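Local coordinates for siderophore periplasmic binding protein (Thermobifida fusca, PDB 5DH0) that probably binds iron-loaded siderophores of the fuscachelin type outside the cell membrane and delivers them for uptake, at residues T187-F192 with D245-E250; V200-A205 with K220-A225. All blocks are in the same frame, centred on the assembly; numbering follows the deposited sequence.

In the fold
Both contacts lie in the same lobe of the chain and in one mixed sheet, their centres about 11 Å apart and each about 16 Å from the centre of the chain. Strand 187-193 is the common element: in contact 1 it runs parallel to 246-250, and it also pairs antiparallel with 197-201, which carries V200 and V201 into contact 2. L190 O probably accepts a hydrogen bond from V201 N, and F192 packs on V201. In sequence, both segments of contact 2 fall between those of contact 1. Contact 1 lies inside the sheet, since 246-250 is bordered in turn by 281-284; in contact 2 the 3-10 segment 220-225 packs against the end of strand 197-201 and the turn that follows it.

Contact 1: residues T187-F192 with D245-E250; sequences TFALVF and DVIFYE
On one face of the sheet the rings of F188 and F248 lie side by side and point the same way, CD2 of F188 meeting CE2 of F248 at 3.7 Å, near the plane of the F248 ring and at its edge. V246 adds CG1 beside the F188 ring, and L190, with CG anti to the backbone N (chi1 171°), crosses F248 at about a right angle to set its CD1 3.7 Å from F248 CB. L306 and V305 of helix 292-307 pack on F188 and F248 respectively. The other face carries A189, V191, I247 and Y249; there V191 CG2 reaches Y249 CB at 4.0 Å.

At the C-terminal end E250 and F192 extend alongside each other, ring and carboxylate planes only 15° apart, with E250 OE1 3.5 Å from F192 CB. E250 also crosses L190 at about a right angle, its CG 3.8 Å from L190 CD1, and its OE2 is hydrogen-bonded to S287 OG. With an alanine here, S287 is likely to lose its carboxylate partner and a gap to open beside F192 and L190 CD1.

The opposite end is closed by D245, whose OD2 takes the N-H of T187 at 2.8 Å in a nearly straight bond (171°), met from above the carboxylate plane. T187 O in turn accepts from both D245 N and V246 N. A weak bond from A189 N to V246 O begins the ladder between the ends, which continues through F248 N to A189 O (2.8 Å), V191 N to F248 O and E250 N to V191 O, each strand alternately giving and receiving, as is characteristic of paired parallel strands inside the alpha/beta sheet of a periplasmic binding protein lobe.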
loop_
_atom_site.group_PDB
_atom_site.type_symbol
_atom_site.label_atom_id
_atom_site.label_comp_id
_atom_site.label_asym_id
_atom_site.label_seq_id
_atom_site.Cartn_x
_atom_site.Cartn_y
_atom_site.Cartn_z
ATOM N N THR A 187 -8.164 -0.433 1.530
ATOM C CA THR A 187 -7.076 -1.210 2.099
ATOM C C THR A 187 -7.502 -1.804 3.442
ATOM O O THR A 187 -7.932 -1.076 4.337
ATOM C CB THR A 187 -5.831 -0.349 2.280
ATOM O OG1 THR A 187 -5.446 0.182 1.006
ATOM C CG2 THR A 187 -4.681 -1.173 2.856
ATOM N N PHE A 188 -7.401 -3.129 3.559
ATOM C CA PHE A 188 -7.743 -3.854 4.784
ATOM C C PHE A 188 -6.532 -4.229 5.624
ATOM O O PHE A 188 -5.400 -4.279 5.131
ATOM C CB PHE A 188 -8.509 -5.132 4.449
ATOM C CG PHE A 188 -9.874 -4.885 3.929
ATOM C CD1 PHE A 188 -10.075 -4.579 2.591
ATOM C CD2 PHE A 188 -10.966 -4.941 4.776
ATOM C CE1 PHE A 188 -11.343 -4.335 2.118
ATOM C CE2 PHE A 188 -12.233 -4.701 4.301
ATOM C CZ PHE A 188 -12.422 -4.398 2.969
ATOM N N ALA A 189 -6.779 -4.514 6.899
ATOM C CA ALA A 189 -5.752 -5.083 7.766
ATOM C C ALA A 189 -6.410 -5.985 8.784
ATOM O O ALA A 189 -7.466 -5.649 9.326
ATOM C CB ALA A 189 -4.960 -4.006 8.448
ATOM N N LEU A 190 -5.801 -7.145 9.019
ATOM C CA LEU A 190 -6.268 -8.056 10.048
ATOM C C LEU A 190 -5.197 -8.186 11.132
ATOM O O LEU A 190 -4.050 -8.575 10.864
ATOM C CB LEU A 190 -6.618 -9.419 9.465
ATOM C CG LEU A 190 -6.893 -10.432 10.577
ATOM C CD1 LEU A 190 -8.070 -9.987 11.454
ATOM C CD2 LEU A 190 -7.114 -11.827 10.011
ATOM N N VAL A 191 -5.575 -7.837 12.361
ATOM C CA VAL A 191 -4.611 -7.781 13.457
ATOM C C VAL A 191 -5.053 -8.640 14.624
ATOM O O VAL A 191 -6.247 -8.908 14.773
ATOM C CB VAL A 191 -4.394 -6.323 13.959
ATOM C CG1 VAL A 191 -3.950 -5.387 12.804
ATOM C CG2 VAL A 191 -5.650 -5.794 14.653
ATOM N N PHE A 192 -4.088 -9.069 15.446
ATOM C CA PHE A 192 -4.377 -9.640 16.772
ATOM C C PHE A 192 -3.264 -9.283 17.769
ATOM O O PHE A 192 -2.132 -8.988 17.381
ATOM C CB PHE A 192 -4.587 -11.173 16.705
ATOM C CG PHE A 192 -3.387 -11.954 16.232
ATOM C CD1 PHE A 192 -3.221 -12.252 14.889
ATOM C CD2 PHE A 192 -2.436 -12.432 17.138
ATOM C CE1 PHE A 192 -2.123 -12.987 14.456
ATOM C CE2 PHE A 192 -1.341 -13.163 16.700
ATOM C CZ PHE A 192 -1.187 -13.439 15.366
ATOM N N ASP A 245 -7.715 1.452 5.574
ATOM C CA ASP A 245 -8.991 2.149 5.641
ATOM C C ASP A 245 -9.920 1.434 6.614
ATOM O O ASP A 245 -10.779 2.038 7.239
ATOM C CB ASP A 245 -9.646 2.211 4.249
ATOM C CG ASP A 245 -8.741 2.845 3.196
ATOM O OD1 ASP A 245 -8.083 3.865 3.492
ATOM O OD2 ASP A 245 -8.679 2.310 2.065
ATOM N N VAL A 246 -9.743 0.121 6.698
ATOM C CA VAL A 246 -10.562 -0.769 7.503
ATOM C C VAL A 246 -9.661 -1.733 8.264
ATOM O O VAL A 246 -8.760 -2.358 7.690
ATOM C CB VAL A 246 -11.544 -1.587 6.650
ATOM C CG1 VAL A 246 -12.286 -2.610 7.521
ATOM C CG2 VAL A 246 -12.513 -0.671 5.930
ATOM N N ILE A 247 -9.905 -1.846 9.562
ATOM C CA ILE A 247 -9.124 -2.731 10.391
ATOM C C ILE A 247 -10.030 -3.763 11.034
ATOM O O ILE A 247 -11.017 -3.413 11.673
ATOM C CB ILE A 247 -8.366 -1.950 11.468
ATOM C CG1 ILE A 247 -7.301 -1.065 10.824
ATOM C CG2 ILE A 247 -7.725 -2.898 12.463
ATOM C CD1 ILE A 247 -6.445 -0.308 11.869
ATOM N N PHE A 248 -9.699 -5.035 10.831
ATOM C CA PHE A 248 -10.317 -6.141 11.558
ATOM C C PHE A 248 -9.417 -6.586 12.715
ATOM O O PHE A 248 -8.182 -6.618 12.580
ATOM C CB PHE A 248 -10.551 -7.335 10.637
ATOM C CG PHE A 248 -11.717 -7.189 9.713
ATOM C CD1 PHE A 248 -13.016 -7.361 10.179
ATOM C CD2 PHE A 248 -11.514 -6.934 8.363
ATOM C CE1 PHE A 248 -14.103 -7.244 9.307
ATOM C CE2 PHE A 248 -12.588 -6.823 7.487
ATOM C CZ PHE A 248 -13.881 -6.975 7.958
ATOM N N TYR A 249 -10.024 -6.945 13.840
ATOM C CA TYR A 249 -9.278 -7.587 14.921
ATOM C C TYR A 249 -9.913 -8.943 15.229
ATOM O O TYR A 249 -11.125 -9.073 15.322
ATOM C CB TYR A 249 -9.213 -6.687 16.192
ATOM C CG TYR A 249 -10.559 -6.249 16.760
ATOM C CD1 TYR A 249 -11.163 -5.055 16.360
ATOM C CD2 TYR A 249 -11.228 -7.021 17.695
ATOM C CE1 TYR A 249 -12.395 -4.663 16.873
ATOM C CE2 TYR A 249 -12.448 -6.626 18.201
ATOM C CZ TYR A 249 -13.023 -5.454 17.789
ATOM O OH TYR A 249 -14.235 -5.087 18.307
ATOM N N GLU A 250 -9.089 -9.960 15.397
ATOM C CA GLU A 250 -9.579 -11.280 15.777
ATOM C C GLU A 250 -10.320 -11.290 17.118
ATOM O O GLU A 250 -9.917 -10.627 18.076
ATOM C CB GLU A 250 -8.404 -12.262 15.805
ATOM C CG GLU A 250 -7.774 -12.433 14.411
ATOM C CD GLU A 250 -6.713 -13.521 14.351
ATOM O OE1 GLU A 250 -6.260 -13.947 15.447
ATOM O OE2 GLU A 250 -6.343 -13.949 13.210
#

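Contact 2: residues V200-A205 with K220-A225; sequences VVNTNA and KAQQPA
The backbone leaves strand 197-201 at V201 and enters a type I beta turn from N202 to A205, beside the 3-10 segment 220-225, the two coming nearest at N202 and Q222, whose CA atoms are 5.2 Å apart. Q222 is the central side chain. Its chain, extended beyond CG (chi2 178°), runs past V200 CG1 and brings NE2 to V201 O at 2.8 Å; the bond is nearly straight (166°), lies in the plane of both the carbonyl and the Q222 amide, and uses a lone pair of V201 O. T203 crosses the glutamine at about a right angle, its CG2 3.5 Å from Q222 OE1.

A loop joining two strands of the mixed sheet, 217-218 and 230-234, thus supplies a side chain to the carbonyl at the end of strand 197-201, the antiparallel neighbour of 230-234.

The N202 amide stands almost perpendicular to that of Q222 (88°), with OD1 3.6 Å from Q222 CB. The same OD1 accepts a weak bond from T203 N and also a hydrogen bond from a water that donates to Q223 OE1 as well, while ND2 is held by the backbone oxygens of N228 and G226 and lies 3.8 Å from A225 CB. On the strand itself, V200 CG2 packs on A221 CB at 3.8 Å.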
loop_
_atom_site.group_PDB
_atom_site.type_symbol
_atom_site.label_atom_id
_atom_site.label_comp_id
_atom_site.label_asym_id
_atom_site.label_seq_id
_atom_site.Cartn_x
_atom_site.Cartn_y
_atom_site.Cartn_z
ATOM N N VAL A 200 0.133 -8.418 12.537
ATOM C CA VAL A 200 -0.652 -8.165 11.325
ATOM C C VAL A 200 -0.610 -9.415 10.448
ATOM O O VAL A 200 0.469 -9.867 10.063
ATOM C CB VAL A 200 -0.123 -6.948 10.525
ATOM C CG1 VAL A 200 -1.039 -6.658 9.307
ATOM C CG2 VAL A 200 0.012 -5.714 11.438
ATOM N N VAL A 201 -1.774 -9.985 10.148
ATOM C CA VAL A 201 -1.828 -11.268 9.446
ATOM C C VAL A 201 -1.492 -11.112 7.959
ATOM O O VAL A 201 -1.814 -10.103 7.339
ATOM C CB VAL A 201 -3.206 -11.920 9.631
ATOM C CG1 VAL A 201 -3.342 -13.212 8.797
ATOM C CG2 VAL A 201 -3.431 -12.197 11.131
ATOM N N ASN A 202 -0.801 -12.112 7.418
ATOM C CA ASN A 202 -0.287 -12.095 6.061
ATOM C C ASN A 202 -1.306 -12.666 5.039
ATOM O O ASN A 202 -2.337 -13.233 5.417
ATOM C CB ASN A 202 1.032 -12.879 6.026
ATOM C CG ASN A 202 1.953 -12.459 4.869
ATOM O OD1 ASN A 202 1.762 -11.419 4.241
ATOM N ND2 ASN A 202 2.966 -13.264 4.609
ATOM N N THR A 203 -1.018 -12.510 3.751
ATOM C CA THR A 203 -1.931 -12.963 2.683
ATOM C C THR A 203 -2.047 -14.480 2.584
ATOM O O THR A 203 -2.941 -14.990 1.926
ATOM C CB THR A 203 -1.480 -12.444 1.309
ATOM O OG1 THR A 203 -0.165 -12.943 1.038
ATOM C CG2 THR A 203 -1.458 -10.899 1.285
ATOM N N ASN A 204 -1.150 -15.203 3.243
ATOM C CA ASN A 204 -1.149 -16.658 3.165
ATOM C C ASN A 204 -1.753 -17.358 4.378
ATOM O O ASN A 204 -1.605 -18.568 4.520
ATOM C CB ASN A 204 0.289 -17.166 2.963
ATOM C CG ASN A 204 1.224 -16.774 4.112
ATOM O OD1 ASN A 204 0.883 -15.955 4.979
ATOM N ND2 ASN A 204 2.417 -17.353 4.115
ATOM N N ALA A 205 -2.417 -16.622 5.268
ATOM C CA ALA A 205 -2.876 -17.257 6.516
ATOM C C ALA A 205 -4.222 -16.741 7.031
ATOM O O ALA A 205 -4.512 -15.544 6.935
ATOM C CB ALA A 205 -1.822 -17.087 7.596
ATOM N N LYS A 220 0.478 -2.422 3.878
ATOM C CA LYS A 220 1.940 -2.593 3.843
ATOM C C LYS A 220 2.518 -3.256 5.109
ATOM O O LYS A 220 3.656 -3.740 5.100
ATOM C CB LYS A 220 2.629 -1.238 3.685
ATOM C CG LYS A 220 2.542 -0.448 4.973
ATOM C CD LYS A 220 3.137 0.927 4.934
ATOM C CE LYS A 220 2.747 1.636 6.219
ATOM N NZ LYS A 220 3.175 3.048 6.270
ATOM N N ALA A 221 1.750 -3.249 6.199
ATOM C CA ALA A 221 2.227 -3.803 7.455
ATOM C C ALA A 221 2.475 -5.307 7.355
ATOM O O ALA A 221 3.300 -5.841 8.091
ATOM C CB ALA A 221 1.245 -3.494 8.582
ATOM N N GLN A 222 1.772 -5.994 6.452
ATOM C CA GLN A 222 2.061 -7.409 6.181
ATOM C C GLN A 222 3.453 -7.673 5.640
ATOM O O GLN A 222 4.017 -8.741 5.879
ATOM C CB GLN A 222 1.103 -8.000 5.158
ATOM C CG GLN A 222 -0.338 -7.825 5.437
ATOM C CD GLN A 222 -1.154 -8.403 4.329
ATOM O OE1 GLN A 222 -1.001 -8.003 3.170
ATOM N NE2 GLN A 222 -2.019 -9.370 4.663
ATOM N N GLN A 223 3.991 -6.738 4.872
ATOM C CA GLN A 223 5.195 -7.037 4.098
ATOM C C GLN A 223 6.402 -7.608 4.872
ATOM O O GLN A 223 7.029 -8.547 4.383
ATOM C CB GLN A 223 5.607 -5.788 3.316
ATOM C CG GLN A 223 4.591 -5.455 2.216
ATOM C CD GLN A 223 4.233 -6.693 1.370
ATOM O OE1 GLN A 223 3.172 -7.309 1.551
ATOM N NE2 GLN A 223 5.126 -7.062 0.454
ATOM N N PRO A 224 6.723 -7.084 6.079
ATOM C CA PRO A 224 7.877 -7.688 6.769
ATOM C C PRO A 224 7.695 -9.168 7.111
ATOM O O PRO A 224 8.652 -9.800 7.524
ATOM C CB PRO A 224 8.004 -6.851 8.055
ATOM C CG PRO A 224 7.389 -5.549 7.704
ATOM C CD PRO A 224 6.243 -5.882 6.782
ATOM N N ALA A 225 6.500 -9.717 6.938
ATOM C CA ALA A 225 6.281 -11.108 7.273
ATOM C C ALA A 225 6.976 -12.052 6.290
ATOM O O ALA A 225 7.216 -13.212 6.617
ATOM C CB ALA A 225 4.787 -11.413 7.330
HETATM O O HOH W 1 2.908 -10.225 1.589
#